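Local coordinates for abietadiene synthase, chloroplastic (PDB 3S9V), which belongs to the terpene synthase family, as a large, mostly helical enzyme of the chloroplast from grand fir, at residues F151-K160 / F175-K186. Numbering follows the deposited sequence.
Sequences FEIVFPAMLK and FLKQIIEKREAK
Lys182 stretches its straight chain, long enough to span the border of the contact, to Glu152 and sets NZ 2.7 Å from OE2, on the syn lone pair of that oxygen, a salt bridge beside a helix–helix packing in what is probably the γ domain of this plant terpene synthase. The axes of segments 151-160 and 175-186 approach to 8.9 Å and cross at -116°. Pro156 faces the partner helix and, having no N-H, leaves the carbonyl of Glu152 without its usual helical donor; the kinked turn lies against Arg183, whose CD is 3.3 Å from Pro156 CB. Arginine suits this hole among Ile153, Pro156, Ala157 and Lys160, because its long apolar stem, extended from a CG anti to the backbone N (chi1 167°), carries the charge past the proline. Arg183 NE then donates a bent bond to Ile153 O at 3.0 Å, in the guanidinium plane, while Ala157 CA lies over one face. Arg183 NH2 is bonded to Gly208 O and forms a salt bridge with Glu211. A second knob, Ile179, enters between Phe151, Phe155, Pro156 and Leu159: branched and apolar, it offers CD1 to the phenylalanines, 3.4 Å from Phe151 CE2, and CG2 to Pro156 and Leu159. Helices 101-117 and 122-136 line this apolar side further out, where Leu176 CD2 meets the Phe155 ring at its edge, 3.4 Å from CE2.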
loop_
_atom_site.group_PDB
_atom_site.type_symbol
_atom_site.label_atom_id
_atom_site.label_comp_id
_atom_site.label_asym_id
_atom_site.label_seq_id
_atom_site.Cartn_x
_atom_site.Cartn_y
_atom_site.Cartn_z
ATOM N N PHE A 151 16.379 9.794 22.752
ATOM C CA PHE A 151 17.208 9.143 23.765
ATOM C C PHE A 151 18.350 10.003 24.279
ATOM O O PHE A 151 18.501 10.188 25.486
ATOM C CB PHE A 151 17.811 7.840 23.245
ATOM C CG PHE A 151 18.537 7.049 24.311
ATOM C CD1 PHE A 151 17.831 6.239 25.196
ATOM C CD2 PHE A 151 19.917 7.141 24.442
ATOM C CE1 PHE A 151 18.488 5.526 26.197
ATOM C CE2 PHE A 151 20.587 6.434 25.442
ATOM C CZ PHE A 151 19.867 5.622 26.322
ATOM N N GLU A 152 19.155 10.515 23.354
ATOM C CA GLU A 152 20.311 11.333 23.695
ATOM C C GLU A 152 19.975 12.661 24.373
ATOM O O GLU A 152 20.852 13.361 24.869
ATOM C CB GLU A 152 21.164 11.549 22.440
ATOM C CG GLU A 152 21.784 10.234 21.936
ATOM C CD GLU A 152 22.703 10.402 20.733
ATOM O OE1 GLU A 152 22.215 10.795 19.648
ATOM O OE2 GLU A 152 23.918 10.134 20.876
ATOM N N ILE A 153 18.700 13.006 24.408
ATOM C CA ILE A 153 18.296 14.236 25.067
ATOM C C ILE A 153 17.777 13.894 26.456
ATOM O O ILE A 153 18.186 14.467 27.459
ATOM C CB ILE A 153 17.179 14.940 24.280
ATOM C CG1 ILE A 153 17.786 15.724 23.115
ATOM C CG2 ILE A 153 16.379 15.849 25.205
ATOM C CD1 ILE A 153 16.749 16.441 22.255
ATOM N N VAL A 154 16.885 12.921 26.487
ATOM C CA VAL A 154 16.236 12.475 27.705
ATOM C C VAL A 154 17.045 11.588 28.666
ATOM O O VAL A 154 16.931 11.723 29.886
ATOM C CB VAL A 154 14.910 11.777 27.315
ATOM C CG1 VAL A 154 14.420 10.917 28.435
ATOM C CG2 VAL A 154 13.861 12.848 26.936
ATOM N N PHE A 155 17.868 10.692 28.139
ATOM C CA PHE A 155 18.632 9.812 29.013
ATOM C C PHE A 155 19.717 10.519 29.846
ATOM O O PHE A 155 19.839 10.275 31.047
ATOM C CB PHE A 155 19.247 8.666 28.199
ATOM C CG PHE A 155 19.937 7.624 29.038
ATOM C CD1 PHE A 155 19.212 6.822 29.909
ATOM C CD2 PHE A 155 21.309 7.437 28.944
ATOM C CE1 PHE A 155 19.841 5.845 30.677
ATOM C CE2 PHE A 155 21.950 6.460 29.707
ATOM C CZ PHE A 155 21.213 5.662 30.575
ATOM N N PRO A 156 20.520 11.400 29.225
ATOM C CA PRO A 156 21.549 12.063 30.036
ATOM C C PRO A 156 20.958 13.045 31.046
ATOM O O PRO A 156 21.514 13.249 32.131
ATOM C CB PRO A 156 22.425 12.750 28.996
ATOM C CG PRO A 156 22.257 11.882 27.780
ATOM C CD PRO A 156 20.776 11.602 27.790
ATOM N N ALA A 157 19.826 13.641 30.695
ATOM C CA ALA A 157 19.168 14.580 31.588
ATOM C C ALA A 157 18.835 13.897 32.910
ATOM O O ALA A 157 18.967 14.502 33.969
ATOM C CB ALA A 157 17.904 15.122 30.943
ATOM N N MET A 158 18.404 12.640 32.851
ATOM C CA MET A 158 18.076 11.900 34.067
ATOM C C MET A 158 19.355 11.424 34.755
ATOM O O MET A 158 19.383 11.282 35.980
ATOM C CB MET A 158 17.169 10.700 33.760
ATOM C CG MET A 158 15.735 11.059 33.351
ATOM S SD MET A 158 14.610 9.622 33.371
ATOM C CE MET A 158 15.400 8.588 32.127
ATOM N N LEU A 159 20.409 11.170 33.975
ATOM C CA LEU A 159 21.684 10.748 34.561
ATOM C C LEU A 159 22.136 11.830 35.536
ATOM O O LEU A 159 22.610 11.532 36.635
ATOM C CB LEU A 159 22.767 10.561 33.486
ATOM C CG LEU A 159 22.819 9.216 32.753
ATOM C CD1 LEU A 159 23.948 9.219 31.726
ATOM C CD2 LEU A 159 23.023 8.099 33.759
ATOM N N LYS A 160 21.983 13.087 35.123
ATOM C CA LYS A 160 22.358 14.225 35.959
ATOM C C LYS A 160 21.462 14.313 37.192
ATOM O O LYS A 160 21.935 14.645 38.277
ATOM C CB LYS A 160 22.283 15.526 35.151
ATOM C CG LYS A 160 23.239 15.536 33.965
ATOM C CD LYS A 160 23.092 16.771 33.089
ATOM C CE LYS A 160 23.584 18.020 33.786
ATOM N NZ LYS A 160 23.617 19.182 32.855
ATOM N N PHE A 175 30.538 5.002 28.071
ATOM C CA PHE A 175 29.202 5.202 27.514
ATOM C C PHE A 175 28.378 6.271 28.238
ATOM O O PHE A 175 27.836 7.176 27.607
ATOM C CB PHE A 175 28.409 3.895 27.526
ATOM C CG PHE A 175 26.990 4.053 27.046
ATOM C CD1 PHE A 175 26.715 4.274 25.697
ATOM C CD2 PHE A 175 25.927 4.022 27.947
ATOM C CE1 PHE A 175 25.406 4.462 25.255
ATOM C CE2 PHE A 175 24.615 4.211 27.515
ATOM C CZ PHE A 175 24.356 4.432 26.165
ATOM N N LEU A 176 28.283 6.161 29.557
ATOM C CA LEU A 176 27.498 7.105 30.336
ATOM C C LEU A 176 28.141 8.474 30.461
ATOM O O LEU A 176 27.452 9.498 30.401
ATOM C CB LEU A 176 27.216 6.523 31.719
ATOM C CG LEU A 176 26.368 5.252 31.621
ATOM C CD1 LEU A 176 26.162 4.634 32.994
ATOM C CD2 LEU A 176 25.033 5.598 30.974
ATOM N N LYS A 177 29.459 8.502 30.624
ATOM C CA LYS A 177 30.153 9.777 30.750
ATOM C C LYS A 177 30.112 10.542 29.431
ATOM O O LYS A 177 29.915 11.752 29.413
ATOM C CB LYS A 177 31.612 9.568 31.168
ATOM C CG LYS A 177 32.344 10.882 31.390
ATOM C CD LYS A 177 33.854 10.716 31.485
ATOM C CE LYS A 177 34.532 12.083 31.542
ATOM N NZ LYS A 177 36.015 11.988 31.492
ATOM N N GLN A 178 30.288 9.829 28.327
ATOM C CA GLN A 178 30.286 10.454 27.010
ATOM C C GLN A 178 28.915 10.838 26.461
ATOM O O GLN A 178 28.814 11.753 25.643
ATOM C CB GLN A 178 30.999 9.548 26.007
ATOM C CG GLN A 178 32.516 9.578 26.116
ATOM C CD GLN A 178 33.156 8.332 25.543
ATOM O OE1 GLN A 178 32.724 7.820 24.510
ATOM N NE2 GLN A 178 34.197 7.839 26.210
ATOM N N ILE A 179 27.855 10.161 26.887
ATOM C CA ILE A 179 26.550 10.530 26.363
ATOM C C ILE A 179 26.101 11.848 26.995
ATOM O O ILE A 179 25.360 12.621 26.384
ATOM C CB ILE A 179 25.499 9.427 26.608
ATOM C CG1 ILE A 179 24.332 9.617 25.644
ATOM C CG2 ILE A 179 25.003 9.473 28.039
ATOM C CD1 ILE A 179 23.341 8.484 25.668
ATOM N N ILE A 180 26.562 12.110 28.214
ATOM C CA ILE A 180 26.220 13.352 28.901
ATOM C C ILE A 180 26.927 14.507 28.199
ATOM O O ILE A 180 26.338 15.562 27.957
ATOM C CB ILE A 180 26.658 13.318 30.382
ATOM C CG1 ILE A 180 25.773 12.343 31.161
ATOM C CG2 ILE A 180 26.575 14.712 30.987
ATOM C CD1 ILE A 180 26.238 12.094 32.576
ATOM N N GLU A 181 28.195 14.298 27.862
ATOM C CA GLU A 181 28.979 15.317 27.178
ATOM C C GLU A 181 28.379 15.636 25.810
ATOM O O GLU A 181 28.325 16.801 25.398
ATOM C CB GLU A 181 30.424 14.842 27.008
ATOM C CG GLU A 181 31.313 15.810 26.241
ATOM C CD GLU A 181 32.693 15.241 25.958
ATOM O OE1 GLU A 181 33.499 15.932 25.295
ATOM O OE2 GLU A 181 32.970 14.103 26.399
ATOM N N LYS A 182 27.927 14.598 25.110
ATOM C CA LYS A 182 27.344 14.769 23.786
ATOM C C LYS A 182 26.021 15.519 23.856
ATOM O O LYS A 182 25.716 16.324 22.978
ATOM C CB LYS A 182 27.132 13.411 23.112
ATOM C CG LYS A 182 26.668 13.526 21.672
ATOM C CD LYS A 182 26.441 12.164 21.028
ATOM C CE LYS A 182 25.918 12.315 19.599
ATOM N NZ LYS A 182 25.656 11.003 18.943
ATOM N N ARG A 183 25.233 15.251 24.893
ATOM C CA ARG A 183 23.951 15.926 25.060
ATOM C C ARG A 183 24.206 17.413 25.248
ATOM O O ARG A 183 23.509 18.251 24.674
ATOM C CB ARG A 183 23.202 15.381 26.281
ATOM C CG ARG A 183 22.013 16.239 26.717
ATOM C CD ARG A 183 21.288 15.635 27.912
ATOM N NE ARG A 183 20.177 16.470 28.370
ATOM C CZ ARG A 183 20.318 17.570 29.103
ATOM N NH1 ARG A 183 21.525 17.979 29.475
ATOM N NH2 ARG A 183 19.251 18.270 29.455
ATOM N N GLU A 184 25.214 17.734 26.052
ATOM C CA GLU A 184 25.551 19.123 26.317
ATOM C C GLU A 184 25.941 19.845 25.032
ATOM O O GLU A 184 25.578 21.002 24.831
ATOM C CB GLU A 184 26.697 19.213 27.323
ATOM C CG GLU A 184 26.639 20.467 28.172
ATOM C CD GLU A 184 25.558 20.392 29.235
ATOM O OE1 GLU A 184 25.196 21.450 29.799
ATOM O OE2 GLU A 184 25.080 19.271 29.516
ATOM N N ALA A 185 26.680 19.159 24.165
ATOM C CA ALA A 185 27.114 19.743 22.898
ATOM C C ALA A 185 25.971 19.779 21.887
ATOM O O ALA A 185 26.095 20.367 20.810
ATOM C CB ALA A 185 28.279 18.951 22.333
ATOM N N LYS A 186 24.860 19.143 22.239
ATOM C CA LYS A 186 23.693 19.094 21.366
ATOM C C LYS A 186 22.728 20.213 21.753
ATOM O O LYS A 186 22.103 20.833 20.896
ATOM C CB LYS A 186 23.009 17.729 21.499
ATOM C CG LYS A 186 21.937 17.427 20.457
ATOM C CD LYS A 186 21.460 15.980 20.587
ATOM C CE LYS A 186 20.381 15.640 19.566
ATOM N NZ LYS A 186 19.904 14.235 19.711
#